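Local coordinates for 3-hydroxyisobutyrate dehydrogenase (Salmonella typhimurium, PDB 3G0O), which probably catalyses the NAD(+)-dependent oxidation of L-threonate to 2-oxo-tetronate, accepting NADP(+) less readily, at residues Ala56-Phe61 / Asp66-Leu71; Val188-Ala193 / Ser287-Ile292; Ile205-Met210 / Gln229-Gly234. All blocks are in the same frame, centred on the assembly; numbering follows the deposited sequence.

Contact 1: Ala56-Phe61 / Asp66-Leu71; sequences ASAREF and DALVIL
Leu68 meets the loop 56-61 through a single methyl group, CD1, which touches two residues at once. Phe61 receives it at the ring edge, near the ring plane, with CE1 and Leu68 CD1 4.1 Å apart; the two side chains cross at about a right angle, and the ring faces play no part in this touch. Ala58 makes the second, looser touch, its CB lying 4.4 Å from the same Leu68 CD1. Leu68 leaves the strand toward the loop, and with CG opposite the backbone N (chi1 -172°) its CD1 ends at the ring edge. One face of the Phe61 ring is occupied from within its own loop: CA of Ala58 sits 3.5 Å above the ring plane, offset toward the rim. That fold-back goes with a tight turn, in which Phe61 N donates to Ala58 O at 3.1 Å, and with a chi1 of 58° that swings the ring back between the N and carbonyl branches of its own backbone. The setting is the Rossmann-type nucleotide-binding domain, where 67-70 is a parallel strand beside 9-13 and the loop follows the edge strand 53-55. Val13 of strand 9-13 packs against both Ala58 and Leu68, and Trp34 meets the Phe61 ring with planes about 30° apart.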
ATOM      1  N   ALA A  56      -0.375  37.568  -4.415  1.00 27.68           N
ATOM      2  CA  ALA A  56      -0.299  37.011  -3.072  1.00 28.42           C
ATOM      3  C   ALA A  56      -1.678  36.575  -2.589  1.00 29.22           C
ATOM      4  O   ALA A  56      -1.798  35.627  -1.818  1.00 28.66           O
ATOM      5  CB  ALA A  56       0.296  38.035  -2.111  1.00 29.18           C
ATOM      6  N   SER A  57      -2.720  37.279  -3.025  1.00 29.44           N
ATOM      7  CA  SER A  57      -4.076  36.912  -2.635  1.00 29.37           C
ATOM      8  C   SER A  57      -4.978  36.913  -3.857  1.00 28.81           C
ATOM      9  O   SER A  57      -4.582  37.371  -4.928  1.00 28.84           O
ATOM     10  CB  SER A  57      -4.632  37.876  -1.593  1.00 30.22           C
ATOM     11  OG  SER A  57      -5.147  39.039  -2.208  1.00 31.68           O
ATOM     12  N   ALA A  58      -6.192  36.406  -3.688  1.00 27.77           N
ATOM     13  CA  ALA A  58      -7.147  36.324  -4.779  1.00 27.19           C
ATOM     14  C   ALA A  58      -8.102  37.516  -4.835  1.00 27.76           C
ATOM     15  O   ALA A  58      -9.016  37.535  -5.662  1.00 27.66           O
ATOM     16  CB  ALA A  58      -7.939  35.024  -4.664  1.00 26.26           C
ATOM     17  N   ARG A  59      -7.893  38.506  -3.968  1.00 28.17           N
ATOM     18  CA  ARG A  59      -8.762  39.685  -3.944  1.00 30.84           C
ATOM     19  C   ARG A  59      -8.780  40.415  -5.289  1.00 31.27           C
ATOM     20  O   ARG A  59      -9.790  41.000  -5.661  1.00 31.71           O
ATOM     21  CB  ARG A  59      -8.330  40.664  -2.838  1.00 32.08           C
ATOM     22  CG  ARG A  59      -8.258  40.043  -1.448  1.00 35.76           C
ATOM     23  CD  ARG A  59      -7.960  41.062  -0.346  1.00 37.32           C
ATOM     24  NE  ARG A  59      -7.309  40.399   0.780  1.00 39.95           N
ATOM     25  CZ  ARG A  59      -6.021  40.073   0.802  1.00 40.75           C
ATOM     26  NH1 ARG A  59      -5.251  40.371  -0.233  1.00 43.04           N
ATOM     27  NH2 ARG A  59      -5.503  39.414   1.830  1.00 41.15           N
ATOM     28  N   GLU A  60      -7.670  40.360  -6.021  1.00 31.86           N
ATOM     29  CA  GLU A  60      -7.573  41.038  -7.312  1.00 32.95           C
ATOM     30  C   GLU A  60      -8.476  40.439  -8.398  1.00 30.99           C
ATOM     31  O   GLU A  60      -8.917  41.152  -9.302  1.00 31.14           O
ATOM     32  CB  GLU A  60      -6.120  41.017  -7.818  1.00 36.43           C
ATOM     33  CG  GLU A  60      -5.034  40.913  -6.728  1.00 40.68           C
ATOM     34  CD  GLU A  60      -4.727  42.220  -6.025  1.00 43.04           C
ATOM     35  OE1 GLU A  60      -5.679  42.921  -5.613  1.00 44.59           O
ATOM     36  OE2 GLU A  60      -3.526  42.545  -5.868  1.00 44.40           O
ATOM     37  N   PHE A  61      -8.755  39.139  -8.321  1.00 27.50           N
ATOM     38  CA  PHE A  61      -9.578  38.501  -9.346  1.00 25.50           C
ATOM     39  C   PHE A  61     -10.830  37.761  -8.877  1.00 24.86           C
ATOM     40  O   PHE A  61     -11.619  37.304  -9.702  1.00 24.69           O
ATOM     41  CB  PHE A  61      -8.700  37.554 -10.179  1.00 23.45           C
ATOM     42  CG  PHE A  61      -8.008  36.491  -9.369  1.00 22.91           C
ATOM     43  CD1 PHE A  61      -8.718  35.398  -8.871  1.00 21.44           C
ATOM     44  CD2 PHE A  61      -6.648  36.589  -9.087  1.00 22.13           C
ATOM     45  CE1 PHE A  61      -8.082  34.416  -8.101  1.00 22.41           C
ATOM     46  CE2 PHE A  61      -6.002  35.615  -8.321  1.00 22.60           C
ATOM     47  CZ  PHE A  61      -6.720  34.528  -7.828  1.00 22.78           C
ATOM     48  N   ASP A  66     -15.358  32.423 -12.351  1.00 18.88           N
ATOM     49  CA  ASP A  66     -16.567  31.618 -12.402  1.00 18.32           C
ATOM     50  C   ASP A  66     -16.434  30.542 -11.327  1.00 20.00           C
ATOM     51  O   ASP A  66     -17.424  30.007 -10.830  1.00 20.36           O
ATOM     52  CB  ASP A  66     -16.692  30.965 -13.773  1.00 19.99           C
ATOM     53  CG  ASP A  66     -16.881  31.983 -14.878  1.00 22.92           C
ATOM     54  OD1 ASP A  66     -17.955  32.612 -14.915  1.00 25.00           O
ATOM     55  OD2 ASP A  66     -15.960  32.167 -15.698  1.00 25.71           O
ATOM     56  N   ALA A  67     -15.192  30.237 -10.972  1.00 18.41           N
ATOM     57  CA  ALA A  67     -14.922  29.228  -9.958  1.00 19.08           C
ATOM     58  C   ALA A  67     -13.618  29.522  -9.242  1.00 18.68           C
ATOM     59  O   ALA A  67     -12.658  30.002  -9.843  1.00 18.18           O
ATOM     60  CB  ALA A  67     -14.858  27.843 -10.600  1.00 17.43           C
ATOM     61  N   LEU A  68     -13.597  29.236  -7.947  1.00 17.89           N
ATOM     62  CA  LEU A  68     -12.401  29.436  -7.143  1.00 18.18           C
ATOM     63  C   LEU A  68     -12.082  28.092  -6.500  1.00 17.76           C
ATOM     64  O   LEU A  68     -12.944  27.499  -5.850  1.00 21.25           O
ATOM     65  CB  LEU A  68     -12.648  30.477  -6.051  1.00 18.69           C
ATOM     66  CG  LEU A  68     -11.404  30.915  -5.271  1.00 19.01           C
ATOM     67  CD1 LEU A  68     -10.591  31.877  -6.131  1.00 18.33           C
ATOM     68  CD2 LEU A  68     -11.808  31.590  -3.967  1.00 20.18           C
ATOM     69  N   VAL A  69     -10.862  27.603  -6.701  1.00 17.50           N
ATOM     70  CA  VAL A  69     -10.439  26.332  -6.111  1.00 17.13           C
ATOM     71  C   VAL A  69      -9.471  26.655  -4.980  1.00 18.21           C
ATOM     72  O   VAL A  69      -8.512  27.402  -5.173  1.00 18.36           O
ATOM     73  CB  VAL A  69      -9.714  25.429  -7.139  1.00 18.82           C
ATOM     74  CG1 VAL A  69      -9.376  24.077  -6.508  1.00 17.82           C
ATOM     75  CG2 VAL A  69     -10.578  25.246  -8.374  1.00 19.09           C
ATOM     76  N   ILE A  70      -9.727  26.098  -3.800  1.00 18.21           N
ATOM     77  CA  ILE A  70      -8.874  26.346  -2.648  1.00 18.43           C
ATOM     78  C   ILE A  70      -8.141  25.080  -2.216  1.00 18.75           C
ATOM     79  O   ILE A  70      -8.739  24.155  -1.659  1.00 18.73           O
ATOM     80  CB  ILE A  70      -9.702  26.890  -1.466  1.00 18.95           C
ATOM     81  CG1 ILE A  70     -10.483  28.128  -1.917  1.00 19.04           C
ATOM     82  CG2 ILE A  70      -8.788  27.225  -0.294  1.00 20.69           C
ATOM     83  CD1 ILE A  70     -11.404  28.703  -0.856  1.00 17.44           C
ATOM     84  N   LEU A  71      -6.841  25.047  -2.490  1.00 18.36           N
ATOM     85  CA  LEU A  71      -6.000  23.906  -2.143  1.00 20.73           C
ATOM     86  C   LEU A  71      -5.026  24.332  -1.053  1.00 22.06           C
ATOM     87  O   LEU A  71      -3.893  24.731  -1.332  1.00 22.32           O
ATOM     88  CB  LEU A  71      -5.238  23.427  -3.382  1.00 20.56           C
ATOM     89  CG  LEU A  71      -6.090  22.812  -4.499  1.00 22.84           C
ATOM     90  CD1 LEU A  71      -5.472  23.106  -5.848  1.00 24.76           C
ATOM     91  CD2 LEU A  71      -6.221  21.313  -4.284  1.00 24.04           C
TER

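Contact 2: Val188-Ala193 / Ser287-Ile292; sequences VHIAAA and SAVIKI
Ile190 faces Ser287 and Val289 from the long helix 174-202, which belongs to the all-helical C-terminal domain of the 6-phosphogluconate dehydrogenase type; the partner is a run of 3-10 turns near the end of the chain. From CB, which points toward that run, the Ile190 side chain divides. The short branch, CG2, lies opposite the backbone N and does the touching: it comes 4.4 Å from Ser287 CA and 4.2 Å from Val289 CG1, so one methyl rests against backbone on one residue and side chain on the other. The longer branch, CG1 with CD1, leaves beside the backbone N (chi1 -67°) and continues extended. The Ile190 side chain as a whole also packs on Met223 and Phe273. It lies about 6 Å from a bound L(+)-tartaric acid and about 11 Å from the side chain of Lys179, predicted to be the active-site residue.

Ile190 and Val289 approach at a slant. Val289 has a chi1 of 62°, which tucks CG1 between its own N and carbonyl branches and aims that methyl at the helix. Phe273 packs on Val289 as it does on Ile190. The hydroxyl of Ser287 serves its own part of the chain, bonding to Asp285. Helix 174-202 also meets the second subunit: His189 stacks edge-to-face with His189 of the second subunit, and Ala191, which takes part here too, packs on Leu265 of that chain. Val289 CG1 also lies 4.3 Å from Ala191 CA, against the helix backbone.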
ATOM      1  N   VAL A 188      -1.122   5.709   8.250  1.00  9.67           N
ATOM      2  CA  VAL A 188      -0.672   4.423   8.759  1.00 10.97           C
ATOM      3  C   VAL A 188       0.351   3.809   7.810  1.00 11.18           C
ATOM      4  O   VAL A 188       1.334   3.217   8.249  1.00  9.59           O
ATOM      5  CB  VAL A 188      -1.854   3.446   8.937  1.00 11.00           C
ATOM      6  CG1 VAL A 188      -1.337   2.036   9.211  1.00 12.10           C
ATOM      7  CG2 VAL A 188      -2.740   3.914  10.088  1.00 10.60           C
ATOM      8  N   HIS A 189       0.131   3.959   6.509  1.00  9.64           N
ATOM      9  CA  HIS A 189       1.069   3.391   5.546  1.00 11.31           C
ATOM     10  C   HIS A 189       2.450   4.043   5.625  1.00 10.79           C
ATOM     11  O   HIS A 189       3.464   3.350   5.545  1.00 12.25           O
ATOM     12  CB  HIS A 189       0.497   3.475   4.129  1.00 10.62           C
ATOM     13  CG  HIS A 189      -0.660   2.550   3.897  1.00 10.54           C
ATOM     14  ND1 HIS A 189      -1.501   2.663   2.811  1.00 10.73           N
ATOM     15  CD2 HIS A 189      -1.135   1.516   4.633  1.00 11.64           C
ATOM     16  CE1 HIS A 189      -2.447   1.744   2.890  1.00 11.19           C
ATOM     17  NE2 HIS A 189      -2.248   1.035   3.987  1.00 10.85           N
ATOM     18  N   ILE A 190       2.511   5.358   5.793  1.00 10.26           N
ATOM     19  CA  ILE A 190       3.820   5.994   5.903  1.00 11.50           C
ATOM     20  C   ILE A 190       4.526   5.466   7.154  1.00 11.36           C
ATOM     21  O   ILE A 190       5.698   5.093   7.105  1.00 10.53           O
ATOM     22  CB  ILE A 190       3.725   7.531   6.001  1.00 11.16           C
ATOM     23  CG1 ILE A 190       3.201   8.105   4.678  1.00 10.93           C
ATOM     24  CG2 ILE A 190       5.108   8.112   6.307  1.00 10.71           C
ATOM     25  CD1 ILE A 190       2.898   9.594   4.722  1.00 11.90           C
ATOM     26  N   ALA A 191       3.806   5.421   8.271  1.00 11.28           N
ATOM     27  CA  ALA A 191       4.394   4.944   9.518  1.00 12.39           C
ATOM     28  C   ALA A 191       4.813   3.476   9.440  1.00 12.40           C
ATOM     29  O   ALA A 191       5.868   3.102   9.954  1.00 11.76           O
ATOM     30  CB  ALA A 191       3.412   5.161  10.687  1.00 10.99           C
ATOM     31  N   ALA A 192       3.992   2.643   8.804  1.00 11.99           N
ATOM     32  CA  ALA A 192       4.313   1.228   8.674  1.00 12.95           C
ATOM     33  C   ALA A 192       5.552   1.062   7.797  1.00 13.09           C
ATOM     34  O   ALA A 192       6.416   0.239   8.086  1.00 10.29           O
ATOM     35  CB  ALA A 192       3.127   0.464   8.075  1.00 11.77           C
ATOM     36  N   ALA A 193       5.643   1.854   6.732  1.00 12.45           N
ATOM     37  CA  ALA A 193       6.801   1.780   5.846  1.00 10.84           C
ATOM     38  C   ALA A 193       8.053   2.107   6.657  1.00 13.52           C
ATOM     39  O   ALA A 193       9.059   1.396   6.586  1.00 12.23           O
ATOM     40  CB  ALA A 193       6.648   2.769   4.687  1.00 11.31           C
ATOM     41  N   SER A 287       8.294  11.370   6.048  1.00 14.41           N
ATOM     42  CA  SER A 287       9.020  10.112   6.112  1.00 15.20           C
ATOM     43  C   SER A 287       9.980  10.145   7.302  1.00 14.88           C
ATOM     44  O   SER A 287      10.488   9.108   7.724  1.00 13.10           O
ATOM     45  CB  SER A 287       9.795   9.850   4.810  1.00 15.95           C
ATOM     46  OG  SER A 287      10.778  10.841   4.564  1.00 16.48           O
ATOM     47  N   ALA A 288      10.206  11.339   7.852  1.00 13.71           N
ATOM     48  CA  ALA A 288      11.103  11.496   8.998  1.00 14.12           C
ATOM     49  C   ALA A 288      10.547  10.832  10.253  1.00 14.95           C
ATOM     50  O   ALA A 288      11.222  10.777  11.285  1.00 15.51           O
ATOM     51  CB  ALA A 288      11.379  12.976   9.266  1.00 13.98           C
ATOM     52  N   VAL A 289       9.318  10.330  10.175  1.00 13.00           N
ATOM     53  CA  VAL A 289       8.732   9.642  11.319  1.00 13.83           C
ATOM     54  C   VAL A 289       9.627   8.437  11.643  1.00 14.52           C
ATOM     55  O   VAL A 289       9.644   7.940  12.771  1.00 16.15           O
ATOM     56  CB  VAL A 289       7.292   9.151  11.008  1.00 12.77           C
ATOM     57  CG1 VAL A 289       7.312   8.136   9.870  1.00 14.22           C
ATOM     58  CG2 VAL A 289       6.669   8.546  12.262  1.00 15.52           C
ATOM     59  N   ILE A 290      10.382   7.981  10.645  1.00 13.79           N
ATOM     60  CA  ILE A 290      11.282   6.849  10.827  1.00 12.83           C
ATOM     61  C   ILE A 290      12.363   7.170  11.869  1.00 14.36           C
ATOM     62  O   ILE A 290      12.949   6.272  12.472  1.00 13.96           O
ATOM     63  CB  ILE A 290      11.971   6.463   9.487  1.00 13.89           C
ATOM     64  CG1 ILE A 290      12.646   5.096   9.628  1.00 13.94           C
ATOM     65  CG2 ILE A 290      13.015   7.516   9.106  1.00 15.81           C
ATOM     66  CD1 ILE A 290      13.191   4.534   8.319  1.00 13.74           C
ATOM     67  N   LYS A 291      12.615   8.455  12.091  1.00 14.57           N
ATOM     68  CA  LYS A 291      13.637   8.864  13.046  1.00 16.63           C
ATOM     69  C   LYS A 291      13.322   8.555  14.512  1.00 16.22           C
ATOM     70  O   LYS A 291      14.217   8.601  15.359  1.00 16.53           O
ATOM     71  CB  LYS A 291      13.944  10.355  12.870  1.00 16.61           C
ATOM     72  CG  LYS A 291      14.601  10.663  11.529  1.00 18.12           C
ATOM     73  CD  LYS A 291      14.940  12.138  11.376  1.00 17.83           C
ATOM     74  CE  LYS A 291      15.674  12.391  10.063  1.00 20.18           C
ATOM     75  NZ  LYS A 291      16.056  13.821   9.893  1.00 18.89           N
ATOM     76  N   ILE A 292      12.068   8.238  14.828  1.00 15.15           N
ATOM     77  CA  ILE A 292      11.733   7.918  16.216  1.00 15.67           C
ATOM     78  C   ILE A 292      12.362   6.583  16.620  1.00 15.90           C
ATOM     79  O   ILE A 292      12.435   6.245  17.802  1.00 14.70           O
ATOM     80  CB  ILE A 292      10.203   7.847  16.442  1.00 15.72           C
ATOM     81  CG1 ILE A 292       9.596   6.696  15.639  1.00 15.81           C
ATOM     82  CG2 ILE A 292       9.565   9.173  16.048  1.00 16.46           C
ATOM     83  CD1 ILE A 292       8.104   6.509  15.888  1.00 17.63           C
TER

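Contact 3: Ile205-Met210 / Gln229-Gly234; sequences IPLDVM and QHVVDG
Leu207 and Val231 meet methyl to methyl, Leu207 CD1 and Val231 CG1 lying 4.0 Å apart while the two side chains slant across each other. Leu207 points at the opposing helix, its CG lying opposite the carbonyl carbon (chi1 -61°) and the chain running on extended to CD1. Val232 works differently: its two methyls take separate partners on the first turn of helix 207-214. CG1, opposite its own backbone N, lies against the aliphatic part of Asp208, with Val232 CG1 and Asp208 CB 4.0 Å apart. CG2 of Val232 rests instead on the backbone, 3.9 Å from Leu207 O, and more loosely on the leucine's CB.

These touches join the start of helix 207-214 to the end of helix 222-232 in the helical C-terminal domain. Both ends are marked: Pro206 stands at the N-cap position of the first, and the second closes in a Schellman motif, in which Gly234, with positive phi, donates from N to Val231 O. Helix 174-202 lies against both elements, its Met197 touching Leu207 and Val232, while Val231 also packs on Tyr236 and Ile290.

The carboxylate of Asp208 leads away from the valines, and its OD1 accepts a weak bond from Val209 N. Across the last turn of helix 222-232, Gln229 NE2 donates to Asp233 OD2 at 3.0 Å, approaching from above the carboxylate plane, 46° out of it, and thereby tying the two side chains together. Met210, a selenomethionine, packs on Met197 and Ala200 of helix 174-202 and on Ile181 of the second subunit.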
ATOM      1  N   ILE A 205      19.926  -5.206   6.559  1.00 17.89           N
ATOM      2  CA  ILE A 205      19.537  -5.348   5.162  1.00 17.25           C
ATOM      3  C   ILE A 205      19.685  -3.989   4.477  1.00 18.17           C
ATOM      4  O   ILE A 205      19.165  -2.989   4.969  1.00 17.01           O
ATOM      5  CB  ILE A 205      18.057  -5.791   5.017  1.00 17.06           C
ATOM      6  CG1 ILE A 205      17.815  -7.107   5.763  1.00 16.83           C
ATOM      7  CG2 ILE A 205      17.695  -5.918   3.537  1.00 16.10           C
ATOM      8  CD1 ILE A 205      18.661  -8.272   5.268  1.00 18.57           C
ATOM      9  N   PRO A 206      20.408  -3.932   3.343  1.00 18.12           N
ATOM     10  CA  PRO A 206      20.569  -2.649   2.648  1.00 18.42           C
ATOM     11  C   PRO A 206      19.181  -2.085   2.332  1.00 17.78           C
ATOM     12  O   PRO A 206      18.317  -2.804   1.830  1.00 17.66           O
ATOM     13  CB  PRO A 206      21.343  -3.037   1.388  1.00 18.71           C
ATOM     14  CG  PRO A 206      22.178  -4.192   1.854  1.00 19.42           C
ATOM     15  CD  PRO A 206      21.181  -4.992   2.670  1.00 18.12           C
ATOM     16  N   LEU A 207      18.968  -0.804   2.619  1.00 18.00           N
ATOM     17  CA  LEU A 207      17.665  -0.186   2.383  1.00 18.26           C
ATOM     18  C   LEU A 207      17.261  -0.103   0.916  1.00 18.57           C
ATOM     19  O   LEU A 207      16.076  -0.227   0.591  1.00 16.39           O
ATOM     20  CB  LEU A 207      17.615   1.207   3.018  1.00 20.28           C
ATOM     21  CG  LEU A 207      17.802   1.253   4.540  1.00 21.50           C
ATOM     22  CD1 LEU A 207      17.497   2.657   5.042  1.00 22.61           C
ATOM     23  CD2 LEU A 207      16.887   0.243   5.206  1.00 22.05           C
ATOM     24  N   ASP A 208      18.229   0.101   0.025  1.00 19.05           N
ATOM     25  CA  ASP A 208      17.899   0.184  -1.392  1.00 20.11           C
ATOM     26  C   ASP A 208      17.385  -1.183  -1.855  1.00 19.63           C
ATOM     27  O   ASP A 208      16.427  -1.268  -2.625  1.00 18.89           O
ATOM     28  CB  ASP A 208      19.120   0.662  -2.208  1.00 22.43           C
ATOM     29  CG  ASP A 208      20.317  -0.277  -2.118  1.00 25.42           C
ATOM     30  OD1 ASP A 208      20.526  -0.926  -1.074  1.00 25.74           O
ATOM     31  OD2 ASP A 208      21.074  -0.342  -3.107  1.00 29.78           O
ATOM     32  N   VAL A 209      18.002  -2.248  -1.347  1.00 18.90           N
ATOM     33  CA  VAL A 209      17.592  -3.609  -1.680  1.00 18.52           C
ATOM     34  C   VAL A 209      16.202  -3.889  -1.103  1.00 18.43           C
ATOM     35  O   VAL A 209      15.341  -4.457  -1.771  1.00 17.05           O
ATOM     36  CB  VAL A 209      18.579  -4.649  -1.105  1.00 20.36           C
ATOM     37  CG1 VAL A 209      18.068  -6.055  -1.370  1.00 21.67           C
ATOM     38  CG2 VAL A 209      19.961  -4.456  -1.724  1.00 22.39           C
HETATM   39  N   MSE A 210      15.992  -3.491   0.147  1.00 16.77           N
HETATM   40  CA  MSE A 210      14.701  -3.709   0.784  1.00 15.77           C
HETATM   41  C   MSE A 210      13.622  -2.956   0.011  1.00 15.66           C
HETATM   42  O   MSE A 210      12.516  -3.465  -0.186  1.00 13.99           O
HETATM   43  CB  MSE A 210      14.731  -3.246   2.244  1.00 17.19           C
HETATM   44  CG  MSE A 210      13.555  -3.749   3.089  1.00 18.85           C
HETATM   45 SE   MSE A 210      13.589  -5.682   3.387  1.00 26.31          SE
HETATM   46  CE  MSE A 210      11.787  -6.147   2.831  1.00 19.20           C
ATOM     47  N   GLN A 229      11.571   6.331  -0.764  1.00 21.33           N
ATOM     48  CA  GLN A 229      12.637   6.695  -1.689  1.00 21.97           C
ATOM     49  C   GLN A 229      13.404   7.825  -0.995  1.00 21.14           C
ATOM     50  O   GLN A 229      14.622   7.935  -1.112  1.00 21.22           O
ATOM     51  CB  GLN A 229      12.061   7.193  -3.016  1.00 24.11           C
ATOM     52  CG  GLN A 229      13.128   7.570  -4.037  1.00 28.11           C
ATOM     53  CD  GLN A 229      14.009   6.392  -4.426  1.00 29.74           C
ATOM     54  OE1 GLN A 229      13.545   5.433  -5.045  1.00 31.13           O
ATOM     55  NE2 GLN A 229      15.283   6.456  -4.056  1.00 31.32           N
ATOM     56  N   HIS A 230      12.675   8.659  -0.258  1.00 20.50           N
ATOM     57  CA  HIS A 230      13.287   9.763   0.471  1.00 20.77           C
ATOM     58  C   HIS A 230      14.246   9.185   1.507  1.00 21.04           C
ATOM     59  O   HIS A 230      15.348   9.704   1.710  1.00 22.40           O
ATOM     60  CB  HIS A 230      12.212  10.598   1.181  1.00 20.46           C
ATOM     61  CG  HIS A 230      11.178  11.169   0.262  1.00 20.36           C
ATOM     62  ND1 HIS A 230      10.029  11.776   0.723  1.00 20.09           N
ATOM     63  CD2 HIS A 230      11.114  11.222  -1.091  1.00 20.88           C
ATOM     64  CE1 HIS A 230       9.301  12.175  -0.306  1.00 22.46           C
ATOM     65  NE2 HIS A 230       9.939  11.850  -1.418  1.00 22.32           N
ATOM     66  N   VAL A 231      13.821   8.110   2.164  1.00 18.13           N
ATOM     67  CA  VAL A 231      14.644   7.461   3.178  1.00 19.44           C
ATOM     68  C   VAL A 231      15.897   6.851   2.570  1.00 20.36           C
ATOM     69  O   VAL A 231      16.990   6.998   3.113  1.00 20.49           O
ATOM     70  CB  VAL A 231      13.869   6.348   3.911  1.00 17.51           C
ATOM     71  CG1 VAL A 231      14.807   5.565   4.819  1.00 18.80           C
ATOM     72  CG2 VAL A 231      12.737   6.961   4.729  1.00 18.91           C
ATOM     73  N   VAL A 232      15.733   6.156   1.452  1.00 20.58           N
ATOM     74  CA  VAL A 232      16.870   5.537   0.788  1.00 23.03           C
ATOM     75  C   VAL A 232      17.881   6.610   0.392  1.00 25.50           C
ATOM     76  O   VAL A 232      19.092   6.409   0.512  1.00 26.67           O
ATOM     77  CB  VAL A 232      16.432   4.768  -0.477  1.00 23.85           C
ATOM     78  CG1 VAL A 232      17.651   4.238  -1.211  1.00 21.99           C
ATOM     79  CG2 VAL A 232      15.510   3.615  -0.088  1.00 22.35           C
ATOM     80  N   ASP A 233      17.378   7.753  -0.068  1.00 26.35           N
ATOM     81  CA  ASP A 233      18.247   8.850  -0.479  1.00 28.20           C
ATOM     82  C   ASP A 233      18.678   9.736   0.684  1.00 28.50           C
ATOM     83  O   ASP A 233      19.479  10.652   0.504  1.00 30.85           O
ATOM     84  CB  ASP A 233      17.560   9.711  -1.544  1.00 28.80           C
ATOM     85  CG  ASP A 233      17.303   8.953  -2.834  1.00 30.38           C
ATOM     86  OD1 ASP A 233      18.162   8.139  -3.226  1.00 30.90           O
ATOM     87  OD2 ASP A 233      16.248   9.184  -3.461  1.00 31.32           O
ATOM     88  N   GLY A 234      18.155   9.462   1.877  1.00 26.93           N
ATOM     89  CA  GLY A 234      18.516  10.262   3.037  1.00 26.84           C
ATOM     90  C   GLY A 234      18.166  11.733   2.893  1.00 27.66           C
ATOM     91  O   GLY A 234      18.830  12.601   3.466  1.00 28.33           O
TER

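Contact 1 belongs to the nucleotide-binding domain and lies on the opposite side of the chain's centre from the other two. Contacts 2 and 3 share the helical domain, with centres about 13 Å apart, and they touch: Ile290 and Ser287 pack on Val231, and Ser287 also on His230. Helix 174-202 supplies one side of contact 2 and packs against contact 3, while helix 222-232 carries part of contact 3 and packs on contact 2. Contact 3 is nested within the chain loop that contact 2 closes. Contacts 1 and 2 are buried and join apolar groups, whereas contact 3 is partly exposed and adds an aspartate's aliphatic portion to its valines and leucine. Contacts 2 and 3 also reach the second subunit.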